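Local structure of tyrosine specific protein phosphatase (Trypanosoma cruzi, 4AZ1) at residues E32-I37 with Q266-V271; Q99-F104 with I143-N148; C149-S154 with L176-E181. The protein probably removes phosphate from phosphotyrosine residues of proteins. All blocks are in the same frame, centred on the assembly; numbering follows the deposited sequence. Where two conformers were deposited one is given.

Contact 1: residues E32-I37 with Q266-V271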
# COMPACT_ATOMS: atom_id res chain seq x y z
N GLU A 32 -9.09 9.70 -31.14
CA GLU A 32 -8.04 9.77 -30.12
C GLU A 32 -6.89 10.71 -30.49
O GLU A 32 -6.31 10.63 -31.59
CB GLU A 32 -7.52 8.37 -29.80
CG GLU A 32 -8.59 7.48 -29.16
CD GLU A 32 -8.04 6.14 -28.68
OE1 GLU A 32 -6.90 5.77 -29.05
OE2 GLU A 32 -8.77 5.45 -27.94
N ASP A 33 -6.58 11.63 -29.57
CA ASP A 33 -5.45 12.56 -29.75
C ASP A 33 -4.91 13.04 -28.40
O ASP A 33 -5.19 14.16 -27.97
CB ASP A 33 -5.85 13.74 -30.63
CG ASP A 33 -4.68 14.68 -30.91
OD1 ASP A 33 -3.51 14.28 -30.66
OD2 ASP A 33 -4.92 15.82 -31.38
N PRO A 34 -4.10 12.20 -27.76
CA PRO A 34 -3.60 12.39 -26.40
C PRO A 34 -2.40 13.32 -26.34
O PRO A 34 -1.96 13.69 -25.25
CB PRO A 34 -3.17 10.98 -26.00
CG PRO A 34 -2.67 10.38 -27.28
CD PRO A 34 -3.53 10.99 -28.39
N ARG A 35 -1.86 13.69 -27.51
CA ARG A 35 -0.69 14.55 -27.57
C ARG A 35 -1.02 15.94 -27.03
O ARG A 35 -0.17 16.62 -26.44
CB ARG A 35 -0.18 14.66 -29.01
CG ARG A 35 0.48 13.41 -29.55
CD ARG A 35 1.28 13.71 -30.83
NE ARG A 35 0.45 14.26 -31.90
CZ ARG A 35 0.93 14.71 -33.06
NH1 ARG A 35 2.23 14.69 -33.31
NH2 ARG A 35 0.09 15.20 -33.97
N SER A 36 -2.28 16.34 -27.25
CA SER A 36 -2.80 17.65 -26.87
C SER A 36 -3.28 17.72 -25.42
O SER A 36 -3.61 18.81 -24.93
CB SER A 36 -3.97 17.99 -27.79
OG SER A 36 -4.98 16.99 -27.68
N ILE A 37 -3.33 16.58 -24.75
CA ILE A 37 -3.89 16.50 -23.40
C ILE A 37 -2.81 16.45 -22.32
O ILE A 37 -1.81 15.74 -22.46
CB ILE A 37 -4.76 15.24 -23.26
CG1 ILE A 37 -5.77 15.19 -24.40
CG2 ILE A 37 -5.45 15.21 -21.90
CD1 ILE A 37 -6.70 14.00 -24.34
N GLN A 266 -13.25 12.91 -20.39
CA GLN A 266 -12.97 13.07 -18.96
C GLN A 266 -11.93 12.07 -18.46
O GLN A 266 -11.28 12.28 -17.44
CB GLN A 266 -14.26 12.96 -18.15
CG GLN A 266 -15.29 14.06 -18.43
CD GLN A 266 -16.60 13.79 -17.71
OE1 GLN A 266 -16.71 14.00 -16.51
NE2 GLN A 266 -17.60 13.31 -18.45
N ARG A 267 -11.78 10.96 -19.19
CA ARG A 267 -10.72 9.99 -18.92
C ARG A 267 -10.35 9.32 -20.24
O ARG A 267 -11.12 8.51 -20.77
CB ARG A 267 -11.17 8.94 -17.90
CG ARG A 267 -10.09 7.89 -17.56
CD ARG A 267 -10.46 7.12 -16.29
NE ARG A 267 -9.61 5.95 -16.03
CZ ARG A 267 -8.47 5.98 -15.35
NH1 ARG A 267 -8.01 7.13 -14.85
NH2 ARG A 267 -7.77 4.85 -15.17
N PHE A 268 -9.18 9.65 -20.76
CA PHE A 268 -8.75 9.19 -22.07
C PHE A 268 -8.89 7.68 -22.23
O PHE A 268 -8.41 6.91 -21.40
CB PHE A 268 -7.30 9.59 -22.32
CG PHE A 268 -6.83 9.28 -23.70
CD1 PHE A 268 -7.06 10.18 -24.73
CD2 PHE A 268 -6.18 8.08 -23.99
CE1 PHE A 268 -6.65 9.91 -26.03
CE2 PHE A 268 -5.76 7.79 -25.28
CZ PHE A 268 -6.00 8.71 -26.30
N GLY A 269 -9.56 7.26 -23.30
CA GLY A 269 -9.58 5.85 -23.65
C GLY A 269 -10.72 5.04 -23.05
O GLY A 269 -10.76 3.82 -23.24
N MET A 270 -11.64 5.71 -22.36
CA MET A 270 -12.79 5.03 -21.75
C MET A 270 -13.52 4.13 -22.76
O MET A 270 -13.80 4.55 -23.91
CB MET A 270 -13.78 6.02 -21.11
CG MET A 270 -13.36 6.58 -19.76
SD MET A 270 -13.34 5.40 -18.40
CE MET A 270 -14.95 5.69 -17.67
N VAL A 271 -13.85 2.92 -22.30
CA VAL A 271 -14.30 1.83 -23.16
C VAL A 271 -13.17 1.47 -24.15
O VAL A 271 -13.04 2.05 -25.23
CB VAL A 271 -15.64 2.10 -23.88
CG1 VAL A 271 -16.11 0.84 -24.58
CG2 VAL A 271 -16.69 2.56 -22.86
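Phe268 pushes its ring against the bend made by Glu32 to Ile37, and nearly every touch between the two segments involves that ring. Its tight part is the proline: Pro34 CB rides 3.5 Å above one face of the Phe268 ring, displaced toward the rim beside CE1 and CZ, in a CH-pi contact 26° off the ring normal. The rigid pyrrolidine, its CA-CB bond directed at the partner loop, offers aliphatic hydrogens to the aromatic face. In the ring plane the backbone N of Asp33 meets the edge, 3.9 Å from Phe268 CE1. With CG of Phe268 anti to its own backbone N (chi1 -174°), the ring is swung across to the 32-37 segment.

Around this centre the packing thins. Ile37 reaches in with the end of its longer branch, CD1 lying 3.9 Å from Phe268 CD1 on an oblique approach. Glu32 crosses the ring at about a right angle, its CB 3.8 Å from Phe268 CZ, while the extended chain carries the carboxylate past the ring to a salt bridge with Arg264; a glutamate thus supplies both aliphatic cover and a charged end. The solvent side belongs to Arg35 and Ser36, which make no contact with 266-271. Ser36 OG instead donates to Asp33 O, 2.9 Å away, bracing the bend internally.

A type II turn from Arg267 to Met270 presents the phenylalanine, and Gly269 takes its positive-phi position. Arg267 points the other way, bonding to the carbonyls of Ala228 and Gly229 in the HCX5R signature loop, which in this family binds the substrate phosphate. The contact sits on the surface where the loop joining helices 14-30 and 40-44 meets the one joining helices 255-266 and 274-288, with Met270 resting on Ala92 of strand 90-93.

Contact 2: residues Q99-F104 with I143-N148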
# COMPACT_ATOMS: atom_id res chain seq x y z
N GLN A 99 2.07 -0.60 -3.75
CA GLN A 99 2.60 0.62 -3.16
C GLN A 99 1.64 1.80 -3.29
O GLN A 99 1.86 2.86 -2.69
CB GLN A 99 3.98 0.96 -3.73
CG GLN A 99 5.01 -0.18 -3.61
CD GLN A 99 5.35 -0.58 -2.17
OE1 GLN A 99 4.98 0.09 -1.21
NE2 GLN A 99 6.08 -1.69 -2.03
N GLY A 100 0.56 1.62 -4.04
CA GLY A 100 -0.43 2.67 -4.22
C GLY A 100 -1.70 2.42 -3.43
O GLY A 100 -2.59 3.27 -3.37
N ILE A 101 -1.79 1.24 -2.81
CA ILE A 101 -2.95 0.91 -2.00
C ILE A 101 -3.18 1.86 -0.81
O ILE A 101 -4.33 2.21 -0.53
CB ILE A 101 -2.95 -0.58 -1.57
CG1 ILE A 101 -3.32 -1.47 -2.75
CG2 ILE A 101 -3.94 -0.84 -0.41
CD1 ILE A 101 -3.11 -2.97 -2.48
N PRO A 102 -2.10 2.30 -0.12
CA PRO A 102 -2.38 3.22 0.99
C PRO A 102 -3.04 4.51 0.49
O PRO A 102 -3.94 5.04 1.16
CB PRO A 102 -0.99 3.52 1.57
CG PRO A 102 -0.15 2.35 1.18
CD PRO A 102 -0.67 1.91 -0.16
N ASP A 103 -2.58 5.01 -0.66
CA ASP A 103 -3.20 6.17 -1.30
C ASP A 103 -4.68 5.91 -1.59
O ASP A 103 -5.54 6.77 -1.39
CB ASP A 103 -2.50 6.48 -2.62
CG ASP A 103 -1.01 6.72 -2.44
OD1 ASP A 103 -0.28 5.75 -2.12
OD2 ASP A 103 -0.59 7.88 -2.64
N PHE A 104 -4.96 4.72 -2.09
CA PHE A 104 -6.31 4.38 -2.52
C PHE A 104 -7.23 4.38 -1.29
O PHE A 104 -8.30 5.01 -1.29
CB PHE A 104 -6.30 3.02 -3.21
CG PHE A 104 -7.65 2.56 -3.71
CD1 PHE A 104 -8.27 3.18 -4.79
CD2 PHE A 104 -8.29 1.47 -3.11
CE1 PHE A 104 -9.50 2.73 -5.26
CE2 PHE A 104 -9.52 1.02 -3.58
CZ PHE A 104 -10.13 1.65 -4.64
N ILE A 143 -6.82 -5.91 8.21
CA ILE A 143 -5.46 -5.70 7.73
C ILE A 143 -5.12 -4.20 7.80
O ILE A 143 -6.03 -3.36 7.90
CB ILE A 143 -5.26 -6.22 6.31
CG1 ILE A 143 -6.25 -5.53 5.36
CG2 ILE A 143 -5.45 -7.73 6.26
CD1 ILE A 143 -6.18 -6.05 3.93
N ALA A 144 -3.84 -3.86 7.74
CA ALA A 144 -3.43 -2.46 7.83
C ALA A 144 -2.43 -2.06 6.74
O ALA A 144 -1.71 -2.91 6.19
CB ALA A 144 -2.87 -2.16 9.22
N VAL A 145 -2.41 -0.77 6.41
CA VAL A 145 -1.33 -0.21 5.59
C VAL A 145 -0.50 0.69 6.49
O VAL A 145 -1.01 1.27 7.46
CB VAL A 145 -1.83 0.55 4.34
CG1 VAL A 145 -2.43 -0.42 3.32
CG2 VAL A 145 -2.85 1.64 4.72
N SER A 146 0.79 0.78 6.20
CA SER A 146 1.66 1.59 7.01
C SER A 146 1.76 3.00 6.42
O SER A 146 1.95 3.98 7.15
CB SER A 146 3.04 0.94 7.09
OG SER A 146 3.94 1.78 7.78
N GLY A 147 1.61 3.08 5.10
CA GLY A 147 1.75 4.34 4.38
C GLY A 147 0.69 5.36 4.74
O GLY A 147 -0.36 5.01 5.29
N ASN A 148 0.97 6.62 4.44
CA ASN A 148 0.03 7.71 4.69
C ASN A 148 -0.41 7.80 6.15
O ASN A 148 -1.59 8.00 6.43
CB ASN A 148 -1.19 7.59 3.77
CG ASN A 148 -0.84 7.73 2.30
OD1 ASN A 148 0.05 8.50 1.93
ND2 ASN A 148 -1.54 6.99 1.45
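Pro102, in the first turn of helix 101-110, turns its ring toward the end of strand 142-145 and meets Val145, Gly147 and Asn148 in succession. Val145 straddles it with both methyls. At chi1 -70° CG1 lies beside the backbone N and anti to the carbonyl carbon, where it also finds Ile101 CG2 at 4.0 Å, while CG2 stands between N and carbonyl carbon and leans over CA and CB of the proline. The beta-branch suits this place: one residue reaches two helix side chains. Pro102 CG, in its exo pucker, comes within 4.0 Å of Val145 CB.

Next along, Gly147 has no side chain to intervene, and its CA approaches to 4.0 Å from Pro102 CB. Asn148, in left-handed helical backbone geometry that asparagine tolerates well, sends its amide back to the helix. Its CG is beside the backbone N (chi1 -64°), which sets ND2 against the peptide linking Pro102 and Asp103, 3.1 Å from Pro102 C and just as far from Asp103 N. The latter pair is two donors and forms no hydrogen bond. The Asp103 carboxylate stands nearly perpendicular to the amide.

The contact thus sets an apolar patch of proline and valine beside an asparagine amide laid on a helix peptide. Polar groups at the rim are satisfied from outside the two segments: Asp103 pairs with Lys48 in a salt bridge and accepts from Tyr76 N, and the backbone N atoms of Ser146 and Gly147 are held by Asp53 of the second subunit.

Contact 3: residues C149-S154 with L176-E181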
# COMPACT_ATOMS: atom_id res chain seq x y z
N CYS A 149 0.55 7.62 7.06
CA CYS A 149 0.30 7.66 8.50
C CYS A 149 -0.62 6.56 9.04
O CYS A 149 -1.06 6.62 10.20
CB CYS A 149 -0.17 9.05 8.94
SG CYS A 149 1.13 10.29 8.74
N GLY A 150 -0.91 5.57 8.20
CA GLY A 150 -1.57 4.35 8.63
C GLY A 150 -3.08 4.32 8.57
O GLY A 150 -3.77 5.19 9.10
N LEU A 151 -3.61 3.29 7.92
CA LEU A 151 -5.04 3.01 7.95
C LEU A 151 -5.24 1.54 8.26
O LEU A 151 -4.40 0.70 7.92
CB LEU A 151 -5.72 3.35 6.62
CG LEU A 151 -5.80 4.81 6.16
CD1 LEU A 151 -4.88 5.08 4.98
CD2 LEU A 151 -7.23 5.18 5.80
N THR A 152 -6.35 1.23 8.90
CA THR A 152 -6.74 -0.15 9.11
C THR A 152 -8.05 -0.34 8.37
O THR A 152 -8.90 0.55 8.37
CB THR A 152 -6.90 -0.45 10.60
OG1 THR A 152 -5.63 -0.32 11.26
CG2 THR A 152 -7.44 -1.87 10.83
N ILE A 153 -8.19 -1.48 7.70
CA ILE A 153 -9.47 -1.81 7.07
C ILE A 153 -9.95 -3.17 7.61
O ILE A 153 -9.16 -4.13 7.73
CB ILE A 153 -9.37 -1.74 5.51
CG1 ILE A 153 -10.69 -2.13 4.84
CG2 ILE A 153 -8.23 -2.57 5.00
CD1 ILE A 153 -10.66 -1.94 3.30
N SER A 154 -11.23 -3.24 7.98
CA SER A 154 -11.73 -4.40 8.71
C SER A 154 -13.04 -4.88 8.13
O SER A 154 -13.77 -4.12 7.48
CB SER A 154 -11.98 -4.05 10.19
OG SER A 154 -10.91 -3.33 10.74
N LEU A 176 -13.14 1.40 7.38
CA LEU A 176 -11.83 2.04 7.33
C LEU A 176 -11.64 2.89 8.57
O LEU A 176 -12.55 3.63 8.96
CB LEU A 176 -11.71 2.92 6.09
CG LEU A 176 -11.17 2.23 4.84
CD1 LEU A 176 -11.35 3.11 3.61
CD2 LEU A 176 -9.71 1.91 5.06
N GLN A 177 -10.46 2.79 9.19
CA GLN A 177 -10.18 3.61 10.35
C GLN A 177 -8.73 4.12 10.40
O GLN A 177 -7.79 3.40 10.03
CB GLN A 177 -10.51 2.85 11.64
CG GLN A 177 -10.76 3.77 12.82
CD GLN A 177 -11.12 3.02 14.10
OE1 GLN A 177 -11.27 1.80 14.09
NE2 GLN A 177 -11.26 3.75 15.20
N ARG A 178 -8.56 5.37 10.84
CA ARG A 178 -7.26 5.92 11.22
C ARG A 178 -7.31 6.10 12.73
O ARG A 178 -8.38 6.32 13.29
CB ARG A 178 -7.00 7.29 10.59
CG ARG A 178 -7.23 7.39 9.09
CD ARG A 178 -6.76 8.74 8.55
NE ARG A 178 -5.35 8.72 8.18
CZ ARG A 178 -4.91 8.63 6.93
NH1 ARG A 178 -5.77 8.57 5.92
NH2 ARG A 178 -3.61 8.60 6.68
N ALA A 179 -6.16 6.03 13.39
CA ALA A 179 -6.12 6.20 14.84
C ALA A 179 -6.63 7.57 15.28
O ALA A 179 -6.30 8.60 14.67
CB ALA A 179 -4.72 5.95 15.38
N ASP A 180 -7.44 7.57 16.34
CA ASP A 180 -8.02 8.78 16.92
C ASP A 180 -8.92 9.57 15.95
O ASP A 180 -9.11 10.77 16.11
CB ASP A 180 -6.92 9.68 17.50
CG ASP A 180 -5.97 8.93 18.43
OD1 ASP A 180 -6.42 7.97 19.09
OD2 ASP A 180 -4.78 9.30 18.49
N GLU A 181 -9.47 8.87 14.96
CA GLU A 181 -10.44 9.48 14.06
C GLU A 181 -11.66 8.57 13.90
O GLU A 181 -11.56 7.36 14.13
CB GLU A 181 -9.81 9.80 12.69
CG GLU A 181 -8.74 10.88 12.74
CD GLU A 181 -8.39 11.44 11.37
OE1 GLU A 181 -9.30 11.54 10.51
OE2 GLU A 181 -7.21 11.78 11.15
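The guanidinium of Arg178 lies over Leu151, one face receiving CG and CD1 of that leucine together with the carbonyl O of Gly150, while Cys149 CB stands at the edge, near the plane. The placement of this head is only approximate, because NH2 is modelled too close to Asn148 O for a hydrogen bond. The setting is an antiparallel beta hairpin, strands 151-164 and 169-177, near its open end. Arg178 is bent at chi3 (88°), which folds the head back over the neighbouring strand; the firmer contact is that of its stem, with Arg178 CG 4.0 Å from Leu151 CD2. A long side chain of this kind can lay both an aliphatic stem and a flat cation on a leucine, and Tyr109 of helix 101-110 touches both residues.

Beyond the arginine the strands pair regularly. Thr152 and Gln177 form a hydrogen-bonded pair: Thr152 N donates to Gln177 O at 2.8 Å, almost linearly (172°), and Gln177 N returns a bond of 2.9 Å to Thr152 O. Their side chains share one face of the sheet, where Phe127 of the second subunit packs on both; partly exposed, they can offer aliphatic portions to the ring while their polar ends suit an interface near solvent.

Ile153 and Leu176, a non-hydrogen-bonded pair, turn to the other face, against Phe186 of strand 184-191. Leu176 CD2 approaches Ile153 CB at 3.7 Å, and Leu108 of helix 101-110 also packs against the Leu176 side chain. Branched aliphatic residues suit this buried face. Gly150, with positive phi, lets the chain turn into the strand.

Besides the amide bond, Thr152 O has a CA-H...O contact with Leu176, CA and O 3.4 Å apart.

From the N terminus the chain leaves helix 14-30 and enters segment 32-37, whose partner 266-271 arrives more than two hundred residues later; contact 1 thus closes a very long loop that encloses the other two contacts. Within it, contact 2 closes a loop from helix 101-110 to the end of strand 142-145, and contact 3 then closes the hairpin that follows, so these two stand in series and do not cross. Their centres lie 10 Å apart, linked by pairing of neighbouring strands 142-145 and 151-164, and both touch the second subunit. Contact 1, about 29 Å from contact 2 between centres, ties together loops at the helical side of the fold.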